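Local coordinates for GTPase activator-like protein (Chaetomium thermophilum, PDB 6SSH) that probably acts, through this TSC2-type Rap/ran-GAP domain of a longer chain, as a GTPase activator that stimulates GTP hydrolysis by a small G protein, at residues A[5-10]-A[76-81]; A[16-21]-A[89-94]; A[134-139]-A[155-160]. All coordinates share one frame; numbering follows the deposited sequence.

Contact 1. Residues A[5-10]-A[76-81]; sequences VGVIYI and FHVTTQ. With EDO (1,2-ethanediol), chain E; EDO (1,2-ethanediol), chain B.
The Phe76 ring is approached obliquely by Val7 CG2, 3.8 Å from CD2, and lies alongside Val5, whose CB is 3.9 Å from the same CD2. On the other side of the sheet the His77 ring meets that of His98, and its two nitrogens are bonded to Asp102 and to the carbonyl of Gln51. These rings flank a parallel strand pair in the central mixed sheet of the Rap/ran-GAP domain, the short axes of 5-10 and 76-78 lying 25° apart. Val5, Val7, Phe76 and Val78 share one sheet face, on which Val7, Phe76 and Val78 touch helix 28-37. The register rests on a ladder in which His77 N donates to Val5 O (2.8 Å) and Val7 N to His77 O (2.8 Å). Thr79 N then reaches Val7 O at 3.0 Å, although the chain has already entered a 3-10 segment. Beyond that point Tyr9 CB meets Thr80 CG2 at 3.7 Å. Where the strands diverge, a water bridges them: it donates to Val7 O at 2.8 Å, accepts from Tyr9 N and Thr80 N, and is also hydrogen-bonded to Thr79 OG1.

Contact 2. Residues A[16-21]-A[89-94]; sequences HETEIL and DPQCIM
The side of the one-turn helix 17-21, which starts with a capping box, meets the turn leading into helix 93-99: Thr18 and Leu21 face Pro90, Gln91 and Cys92 of the type I beta turn Asp89-Cys92. The apolar centre is the approach of Leu21 CB to Cys92 CB, 3.7 Å apart, both residues being buried, with their CB atoms turned toward the opposite segment. Cys92 is the N-cap residue of the second helix, and its left-handed backbone conformation (phi 53°) ends the turn just before that helix begins. Toward the surface, in the conformer given, Thr18 CG2 comes within 3.4 Å of Pro90 O, because chi1 of -50° sets this methyl anti to the backbone N. Thr18 and Gln91 were each modelled in two conformers, so this contact and the finer details of their mutual approach remain doubtful. The polar link is a water that donates to Thr18 O at 3.0 Å and to Pro90 O at 3.1 Å, joining two carbonyls that could not bond one another.

Each helix start is secured from its own segment. His16 ND1 accepts from Thr18 N, tilted from the imidazole plane, while Glu19 OE2 takes His16 N on its anti lone pair. The Asp89 carboxylate spans the other start, with OD1 receiving Ile93 N at 2.9 Å and OD2 receiving Met94 N, also at 2.9 Å, on its syn lone pair. Lys96 adds a salt bridge to Glu17, and Lys95 bonds to Leu21 O, so helix 93-99 also reaches back to the first segment. With both oxygens of Asp89 engaged by amides at a positive helix end, its ionised form is probably stabilised, whereas direct contact between the two segments is packing of Leu21 on Cys92 and of Thr18 on Pro90 and Gln91, joined by a shared water.

Contact 3. Residues A[134-139]-A[155-160]; sequences TPRVPF and FVMVQV
The backbones of Thr134 and Phe155 are just coming apart: Thr134 N gives Phe155 O a weak, nearly straight hydrogen bond of 3.3 Å, while Thr134 O and Phe155 O, both acceptors, lie only 3.1 Å from each other. A water occupies the opening fork. It donates to Thr134 O at 2.7 Å and to Arg136 O at 2.8 Å and accepts from Phe155 N; the water oxygen also lies at the edge of the Phe155 ring, in its plane.

The departing chain is turned by an ST turn, in which Thr134 OG1 accepts from Arg136 N at 3.1 Å. The hydroxyl is placed there by chi1 of -180°, which leaves CG2 of Thr134 leaning over the carbonyl of Phe155. Two face contacts then clamp the loop to the strand. Pro138 CD sits over one face of the Phe155 ring, 3.5 Å from the centroid and 12° off the normal, a CH-pi contact; Val137 CG1 adds an oblique approach to CE1. The Met157 chain, bent at chi2 and chi3, brings SD over the centre of the Arg136 guanidinium, 3.5 Å from CZ, with the two side chains crossing at about a right angle. Ile177 of the neighbouring strand 176-179 touches Arg136, Phe155 and Met157 alike. Several of the loop residues also touch a crystal neighbour, so its path may owe something to the lattice. The contact thus lies at the loop end of the antiparallel hairpin of strands 127-134 and 155-162, where the pair separates into a long, partly unmodelled connection.

Overall arrangement
From the N terminus, strand 2-10 supplies the first half of contact 1 and helix 17-21, which follows it, the first half of contact 2. Strand 73-78 returns to close contact 1 over a loop of 65 residues, and the approach to helix 93-99 then closes contact 2 over 67. Their segments alternate along the chain, so the two loops cross; in space the contacts touch, Ile8 and Ile10 packing on Ile20, and Thr79 on Leu21. Contact 3 follows in series as a local hairpin closure of 15 residues. Its centre lies about 21 Å from that of contact 1 across the same sheet, and about 29 Å from that of contact 2.

Contact 1. Residues A[5-10]-A[76-81]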
loop_
_atom_site.group_PDB
_atom_site.type_symbol
_atom_site.label_atom_id
_atom_site.label_comp_id
_atom_site.label_asym_id
_atom_site.label_seq_id
_atom_site.Cartn_x
_atom_site.Cartn_y
_atom_site.Cartn_z
ATOM N N VAL A 5 -4.283 5.775 -0.930
ATOM C CA VAL A 5 -3.990 4.563 -0.241
ATOM C C VAL A 5 -2.494 4.271 -0.300
ATOM O O VAL A 5 -1.915 4.246 -1.384
ATOM C CB VAL A 5 -4.798 3.402 -0.850
ATOM C CG1 VAL A 5 -4.433 2.081 -0.210
ATOM C CG2 VAL A 5 -6.324 3.608 -0.740
ATOM N N GLY A 6 -1.860 4.023 0.829
ATOM C CA GLY A 6 -0.456 3.709 0.825
ATOM C C GLY A 6 -0.148 2.308 0.377
ATOM O O GLY A 6 -1.039 1.394 0.477
ATOM N N VAL A 7 1.036 2.050 -0.129
ATOM C CA VAL A 7 1.496 0.723 -0.452
ATOM C C VAL A 7 2.924 0.647 0.001
ATOM O O VAL A 7 3.788 1.429 -0.473
ATOM C CB VAL A 7 1.447 0.374 -1.953
ATOM C CG1 VAL A 7 1.872 -1.062 -2.158
ATOM C CG2 VAL A 7 0.054 0.643 -2.529
ATOM N N ILE A 8 3.194 -0.251 0.924
ATOM C CA ILE A 8 4.484 -0.325 1.622
ATOM C C ILE A 8 5.103 -1.700 1.532
ATOM O O ILE A 8 4.483 -2.673 2.018
ATOM C CB ILE A 8 4.325 0.007 3.107
ATOM C CG1 ILE A 8 3.607 1.358 3.317
ATOM C CG2 ILE A 8 5.690 0.011 3.793
ATOM C CD1 ILE A 8 3.064 1.567 4.732
ATOM N N TYR A 9 6.270 -1.854 0.939
ATOM C CA TYR A 9 6.997 -3.117 0.853
ATOM C C TYR A 9 7.929 -3.281 2.033
ATOM O O TYR A 9 8.756 -2.390 2.304
ATOM C CB TYR A 9 7.837 -3.169 -0.442
ATOM C CG TYR A 9 8.571 -4.478 -0.587
ATOM C CD1 TYR A 9 7.911 -5.625 -1.023
ATOM C CD2 TYR A 9 9.902 -4.620 -0.250
ATOM C CE1 TYR A 9 8.558 -6.831 -1.119
ATOM C CE2 TYR A 9 10.566 -5.832 -0.347
ATOM C CZ TYR A 9 9.900 -6.966 -0.777
ATOM O OH TYR A 9 10.585 -8.142 -0.854
ATOM N N ILE A 10 7.800 -4.413 2.723
ATOM C CA ILE A 10 8.687 -4.785 3.827
ATOM C C ILE A 10 9.616 -5.905 3.388
ATOM O O ILE A 10 9.136 -6.972 2.996
ATOM C CB ILE A 10 7.928 -5.188 5.086
ATOM C CG1 ILE A 10 6.866 -4.154 5.444
ATOM C CG2 ILE A 10 8.928 -5.432 6.187
ATOM C CD1 ILE A 10 6.082 -4.488 6.699
ATOM N N PHE A 76 -2.367 5.742 -5.425
ATOM C CA PHE A 76 -1.565 4.970 -4.462
ATOM C C PHE A 76 -0.305 5.757 -4.110
ATOM O O PHE A 76 0.286 6.467 -4.956
ATOM C CB PHE A 76 -1.224 3.592 -5.026
ATOM C CG PHE A 76 -2.463 2.725 -5.197
ATOM C CD1 PHE A 76 -3.059 2.623 -6.439
ATOM C CD2 PHE A 76 -3.077 2.133 -4.087
ATOM C CE1 PHE A 76 -4.228 1.857 -6.602
ATOM C CE2 PHE A 76 -4.220 1.369 -4.255
ATOM C CZ PHE A 76 -4.786 1.264 -5.515
ATOM N N HIS A 77 0.066 5.647 -2.842
ATOM C CA HIS A 77 1.291 6.265 -2.319
ATOM C C HIS A 77 2.257 5.144 -2.073
ATOM O O HIS A 77 2.201 4.487 -1.030
ATOM C CB HIS A 77 1.057 7.036 -1.044
ATOM C CG HIS A 77 0.159 8.208 -1.177
ATOM N ND1 HIS A 77 -0.570 8.688 -0.108
ATOM C CD2 HIS A 77 -0.013 9.097 -2.193
ATOM C CE1 HIS A 77 -1.182 9.808 -0.472
ATOM N NE2 HIS A 77 -0.853 10.084 -1.741
ATOM N N VAL A 78 3.095 4.843 -3.043
ATOM C CA VAL A 78 3.900 3.618 -3.077
ATOM C C VAL A 78 5.312 3.989 -2.576
ATOM O O VAL A 78 6.052 4.660 -3.282
ATOM C CB VAL A 78 3.976 3.014 -4.456
ATOM C CG1 VAL A 78 4.725 1.700 -4.409
ATOM C CG2 VAL A 78 2.526 2.813 -5.026
ATOM N N THR A 79 5.674 3.573 -1.391
ATOM C CA THR A 79 6.931 4.058 -0.794
ATOM C C THR A 79 8.113 3.642 -1.640
ATOM O O THR A 79 9.058 4.413 -1.728
ATOM C CB THR A 79 7.038 3.688 0.679
ATOM O OG1 THR A 79 6.932 2.267 0.826
ATOM C CG2 THR A 79 5.960 4.389 1.485
ATOM N N THR A 80 8.110 2.496 -2.311
ATOM C CA THR A 80 9.219 2.079 -3.143
ATOM C C THR A 80 9.324 2.956 -4.430
ATOM O O THR A 80 10.376 2.940 -5.072
ATOM C CB THR A 80 9.188 0.622 -3.542
ATOM O OG1 THR A 80 7.924 0.339 -4.198
ATOM C CG2 THR A 80 9.347 -0.318 -2.323
ATOM N N GLN A 81 8.254 3.676 -4.800
ATOM C CA GLN A 81 8.310 4.631 -5.949
ATOM C C GLN A 81 8.969 5.949 -5.566
ATOM O O GLN A 81 9.230 6.792 -6.437
ATOM C CB GLN A 81 6.896 4.890 -6.506
ATOM C CG GLN A 81 6.277 3.713 -7.228
ATOM C CD GLN A 81 6.972 3.290 -8.503
ATOM O OE1 GLN A 81 7.278 2.159 -8.711
ATOM N NE2 GLN A 81 7.248 4.253 -9.390
HETATM C C1 EDO E . 8.492 1.197 -12.073
HETATM O O1 EDO E . 7.628 0.851 -10.955
HETATM C C2 EDO E . 8.394 2.619 -12.670
HETATM O O2 EDO E . 8.720 3.667 -11.742
HETATM C C1 EDO B . 11.253 6.949 -9.324
HETATM O O1 EDO B . 11.375 8.308 -9.822
HETATM C C2 EDO B . 9.931 6.321 -9.745
HETATM O O2 EDO B . 8.824 6.994 -9.181
HETATM O O HOH W 1 6.263 0.349 -1.280
#

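Contact 2. Residues A[16-21]-A[89-94]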
loop_
_atom_site.group_PDB
_atom_site.type_symbol
_atom_site.label_atom_id
_atom_site.label_comp_id
_atom_site.label_asym_id
_atom_site.label_seq_id
_atom_site.Cartn_x
_atom_site.Cartn_y
_atom_site.Cartn_z
ATOM N N HIS A 16 11.331 -2.205 11.508
ATOM C CA HIS A 16 11.139 -0.810 11.956
ATOM C C HIS A 16 10.786 0.091 10.804
ATOM O O HIS A 16 11.272 -0.078 9.694
ATOM C CB HIS A 16 12.432 -0.282 12.622
ATOM C CG HIS A 16 12.289 1.053 13.295
ATOM N ND1 HIS A 16 12.407 2.267 12.633
ATOM C CD2 HIS A 16 12.115 1.362 14.604
ATOM C CE1 HIS A 16 12.259 3.257 13.497
ATOM N NE2 HIS A 16 12.100 2.735 14.708
ATOM N N GLU A 17 9.924 1.066 11.072
ATOM C CA GLU A 17 9.440 1.976 10.033
ATOM C C GLU A 17 10.548 2.594 9.196
ATOM O O GLU A 17 10.399 2.667 7.975
ATOM C CB GLU A 17 8.672 3.077 10.739
ATOM C CG GLU A 17 8.451 4.390 10.091
ATOM C CD GLU A 17 7.481 5.161 11.022
ATOM O OE1 GLU A 17 7.805 5.532 12.185
ATOM O OE2 GLU A 17 6.384 5.200 10.609
ATOM N N THR A 18 11.594 3.124 9.799
ATOM C CA THR A 18 12.548 3.932 9.064
ATOM C C THR A 18 13.246 3.101 7.996
ATOM O O THR A 18 13.339 3.496 6.840
ATOM C CB THR A 18 13.520 4.618 10.052
ATOM O OG1 THR A 18 12.737 5.254 11.074
ATOM C CG2 THR A 18 14.362 5.654 9.364
ATOM N N GLU A 19 13.708 1.912 8.364
ATOM C CA GLU A 19 14.369 1.069 7.372
ATOM C C GLU A 19 13.424 0.585 6.261
ATOM O O GLU A 19 13.803 0.393 5.074
ATOM C CB GLU A 19 15.076 -0.088 8.069
ATOM C CG GLU A 19 14.097 -1.091 8.696
ATOM C CD GLU A 19 14.761 -2.183 9.529
ATOM O OE1 GLU A 19 15.998 -2.389 9.367
ATOM O OE2 GLU A 19 14.002 -2.819 10.310
ATOM N N ILE A 20 12.169 0.342 6.627
ATOM C CA ILE A 20 11.179 -0.078 5.625
ATOM C C ILE A 20 10.893 1.041 4.598
ATOM O O ILE A 20 10.854 0.828 3.395
ATOM C CB ILE A 20 9.860 -0.502 6.362
ATOM C CG1 ILE A 20 10.066 -1.814 7.161
ATOM C CG2 ILE A 20 8.695 -0.647 5.381
ATOM C CD1 ILE A 20 8.966 -2.042 8.173
ATOM N N LEU A 21 10.762 2.267 5.104
ATOM C CA LEU A 21 10.458 3.374 4.200
ATOM C C LEU A 21 11.628 3.599 3.264
ATOM O O LEU A 21 11.400 4.079 2.151
ATOM C CB LEU A 21 10.159 4.631 5.012
ATOM C CG LEU A 21 8.841 4.620 5.819
ATOM C CD1 LEU A 21 8.743 5.898 6.666
ATOM C CD2 LEU A 21 7.621 4.474 4.928
ATOM N N ASP A 89 17.388 13.061 4.185
ATOM C CA ASP A 89 16.135 12.727 4.846
ATOM C C ASP A 89 16.327 11.347 5.469
ATOM O O ASP A 89 15.696 10.351 5.000
ATOM C CB ASP A 89 14.975 12.769 3.833
ATOM C CG ASP A 89 13.610 12.567 4.502
ATOM O OD1 ASP A 89 13.529 12.531 5.748
ATOM O OD2 ASP A 89 12.604 12.403 3.751
ATOM N N PRO A 90 17.157 11.235 6.478
ATOM C CA PRO A 90 17.431 9.913 7.092
ATOM C C PRO A 90 16.192 9.228 7.668
ATOM O O PRO A 90 16.171 7.993 7.699
ATOM C CB PRO A 90 18.404 10.245 8.234
ATOM C CG PRO A 90 18.202 11.748 8.495
ATOM C CD PRO A 90 17.946 12.298 7.118
ATOM N N GLN A 91 15.198 9.959 8.140
ATOM C CA GLN A 91 13.987 9.375 8.697
ATOM C C GLN A 91 12.907 9.135 7.645
ATOM O O GLN A 91 11.815 8.612 7.952
ATOM C CB GLN A 91 13.420 10.239 9.814
ATOM C CG GLN A 91 14.297 10.301 11.042
ATOM C CD GLN A 91 14.337 8.998 11.787
ATOM O OE1 GLN A 91 13.316 8.530 12.286
ATOM N NE2 GLN A 91 15.509 8.402 11.871
ATOM N N CYS A 92 13.201 9.435 6.391
ATOM C CA CYS A 92 12.239 9.307 5.285
ATOM C C CYS A 92 10.954 10.035 5.591
ATOM O O CYS A 92 9.850 9.497 5.325
ATOM C CB CYS A 92 11.979 7.843 4.933
ATOM S SG CYS A 92 13.476 6.909 4.485
ATOM N N ILE A 93 11.038 11.216 6.182
ATOM C CA ILE A 93 9.826 11.964 6.518
ATOM C C ILE A 93 9.066 12.309 5.243
ATOM O O ILE A 93 7.826 12.460 5.302
ATOM C CB ILE A 93 10.083 13.231 7.360
ATOM C CG1 ILE A 93 10.746 14.301 6.552
ATOM C CG2 ILE A 93 10.850 12.861 8.639
ATOM C CD1 ILE A 93 10.937 15.604 7.364
ATOM N N MET A 94 9.716 12.470 4.100
ATOM C CA MET A 94 8.989 12.791 2.886
ATOM C C MET A 94 8.089 11.612 2.442
ATOM O O MET A 94 7.085 11.832 1.781
ATOM C CB MET A 94 9.914 13.301 1.799
ATOM C CG MET A 94 10.622 14.593 2.137
ATOM S SD MET A 94 9.456 15.922 2.460
ATOM C CE MET A 94 10.607 17.205 2.614
HETATM O O HOH W 2 15.796 5.128 6.651
#

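Contact 3. Residues A[134-139]-A[155-160]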
loop_
_atom_site.group_PDB
_atom_site.type_symbol
_atom_site.label_atom_id
_atom_site.label_comp_id
_atom_site.label_asym_id
_atom_site.label_seq_id
_atom_site.Cartn_x
_atom_site.Cartn_y
_atom_site.Cartn_z
ATOM N N THR A 134 2.833 -17.004 0.688
ATOM C CA THR A 134 2.801 -18.330 1.290
ATOM C C THR A 134 3.156 -19.361 0.247
ATOM O O THR A 134 2.770 -19.207 -0.919
ATOM C CB THR A 134 1.461 -18.605 1.889
ATOM O OG1 THR A 134 1.478 -19.914 2.474
ATOM C CG2 THR A 134 0.378 -18.602 0.832
ATOM N N PRO A 135 3.816 -20.447 0.671
ATOM C CA PRO A 135 3.991 -21.594 -0.233
ATOM C C PRO A 135 2.719 -22.436 -0.423
ATOM O O PRO A 135 2.680 -23.271 -1.332
ATOM C CB PRO A 135 5.075 -22.421 0.485
ATOM C CG PRO A 135 4.756 -22.170 1.948
ATOM C CD PRO A 135 4.377 -20.708 2.013
ATOM N N ARG A 136 1.739 -22.234 0.440
ATOM C CA ARG A 136 0.526 -23.044 0.406
ATOM C C ARG A 136 -0.223 -22.879 -0.930
ATOM O O ARG A 136 -0.285 -21.789 -1.511
ATOM C CB ARG A 136 -0.368 -22.564 1.557
ATOM C CG ARG A 136 -1.571 -23.350 2.049
ATOM C CD ARG A 136 -2.309 -22.417 3.084
ATOM N NE ARG A 136 -1.407 -21.437 3.736
ATOM C CZ ARG A 136 -1.732 -20.697 4.793
ATOM N NH1 ARG A 136 -2.943 -20.800 5.339
ATOM N NH2 ARG A 136 -0.837 -19.868 5.307
ATOM N N VAL A 137 -0.839 -23.987 -1.338
ATOM C CA VAL A 137 -1.791 -23.997 -2.434
ATOM C C VAL A 137 -3.081 -24.582 -1.812
ATOM O O VAL A 137 -3.021 -25.555 -1.082
ATOM C CB VAL A 137 -1.270 -24.882 -3.549
ATOM C CG1 VAL A 137 -2.365 -25.123 -4.652
ATOM C CG2 VAL A 137 -0.005 -24.237 -4.129
ATOM N N PRO A 138 -4.245 -23.961 -2.073
ATOM C CA PRO A 138 -5.500 -24.524 -1.526
ATOM C C PRO A 138 -5.607 -25.981 -1.850
ATOM O O PRO A 138 -5.372 -26.432 -2.967
ATOM C CB PRO A 138 -6.586 -23.670 -2.222
ATOM C CG PRO A 138 -5.950 -22.487 -2.693
ATOM C CD PRO A 138 -4.488 -22.782 -2.922
ATOM N N PHE A 139 -5.924 -26.824 -0.850
ATOM C CA PHE A 139 -5.714 -28.239 -0.993
ATOM C C PHE A 139 -6.574 -28.828 -2.128
ATOM O O PHE A 139 -6.173 -29.759 -2.804
ATOM C CB PHE A 139 -6.016 -29.041 0.307
ATOM C CG PHE A 139 -5.576 -30.467 0.211
ATOM C CD1 PHE A 139 -4.234 -30.804 0.275
ATOM C CD2 PHE A 139 -6.510 -31.533 0.044
ATOM C CE1 PHE A 139 -3.807 -32.084 0.150
ATOM C CE2 PHE A 139 -6.085 -32.818 -0.087
ATOM C CZ PHE A 139 -4.726 -33.118 -0.012
ATOM N N PHE A 155 0.234 -18.194 -4.429
ATOM C CA PHE A 155 -0.735 -17.601 -3.532
ATOM C C PHE A 155 -0.112 -16.731 -2.480
ATOM O O PHE A 155 1.107 -16.880 -2.170
ATOM C CB PHE A 155 -1.591 -18.693 -2.880
ATOM C CG PHE A 155 -2.384 -19.501 -3.874
ATOM C CD1 PHE A 155 -1.808 -20.549 -4.573
ATOM C CD2 PHE A 155 -3.723 -19.175 -4.106
ATOM C CE1 PHE A 155 -2.525 -21.254 -5.539
ATOM C CE2 PHE A 155 -4.455 -19.883 -5.064
ATOM C CZ PHE A 155 -3.855 -20.909 -5.772
ATOM N N VAL A 156 -0.939 -15.854 -1.924
ATOM C CA VAL A 156 -0.579 -15.057 -0.745
ATOM C C VAL A 156 -1.722 -15.173 0.266
ATOM O O VAL A 156 -2.838 -15.571 -0.055
ATOM C CB VAL A 156 -0.355 -13.578 -1.077
ATOM C CG1 VAL A 156 0.755 -13.423 -2.128
ATOM C CG2 VAL A 156 -1.616 -12.937 -1.564
ATOM N N MET A 157 -1.435 -14.842 1.511
ATOM C CA MET A 157 -2.402 -14.600 2.534
ATOM C C MET A 157 -2.721 -13.149 2.610
ATOM O O MET A 157 -1.805 -12.320 2.515
ATOM C CB MET A 157 -1.898 -15.109 3.870
ATOM C CG MET A 157 -1.557 -16.604 3.861
ATOM S SD MET A 157 -2.842 -17.735 3.244
ATOM C CE MET A 157 -4.117 -17.288 4.385
ATOM N N VAL A 158 -3.986 -12.804 2.756
ATOM C CA VAL A 158 -4.422 -11.421 2.899
ATOM C C VAL A 158 -5.180 -11.298 4.194
ATOM O O VAL A 158 -6.103 -12.103 4.431
ATOM C CB VAL A 158 -5.343 -10.932 1.728
ATOM C CG1 VAL A 158 -5.741 -9.489 1.982
ATOM C CG2 VAL A 158 -4.648 -11.076 0.408
ATOM N N GLN A 159 -4.785 -10.387 5.063
ATOM C CA GLN A 159 -5.394 -10.163 6.367
ATOM C C GLN A 159 -5.623 -8.684 6.586
ATOM O O GLN A 159 -4.752 -7.835 6.265
ATOM C CB GLN A 159 -4.481 -10.696 7.457
ATOM C CG GLN A 159 -4.993 -10.527 8.894
ATOM C CD GLN A 159 -4.087 -11.216 9.942
ATOM O OE1 GLN A 159 -3.167 -11.960 9.605
ATOM N NE2 GLN A 159 -4.348 -10.942 11.215
ATOM N N VAL A 160 -6.763 -8.306 7.100
ATOM C CA VAL A 160 -7.028 -6.913 7.407
ATOM C C VAL A 160 -6.781 -6.746 8.890
ATOM O O VAL A 160 -7.274 -7.566 9.733
ATOM C CB VAL A 160 -8.434 -6.492 6.988
ATOM C CG1 VAL A 160 -8.786 -5.049 7.413
ATOM C CG2 VAL A 160 -8.641 -6.687 5.547
HETATM O O HOH W 3 1.600 -20.361 -3.028
#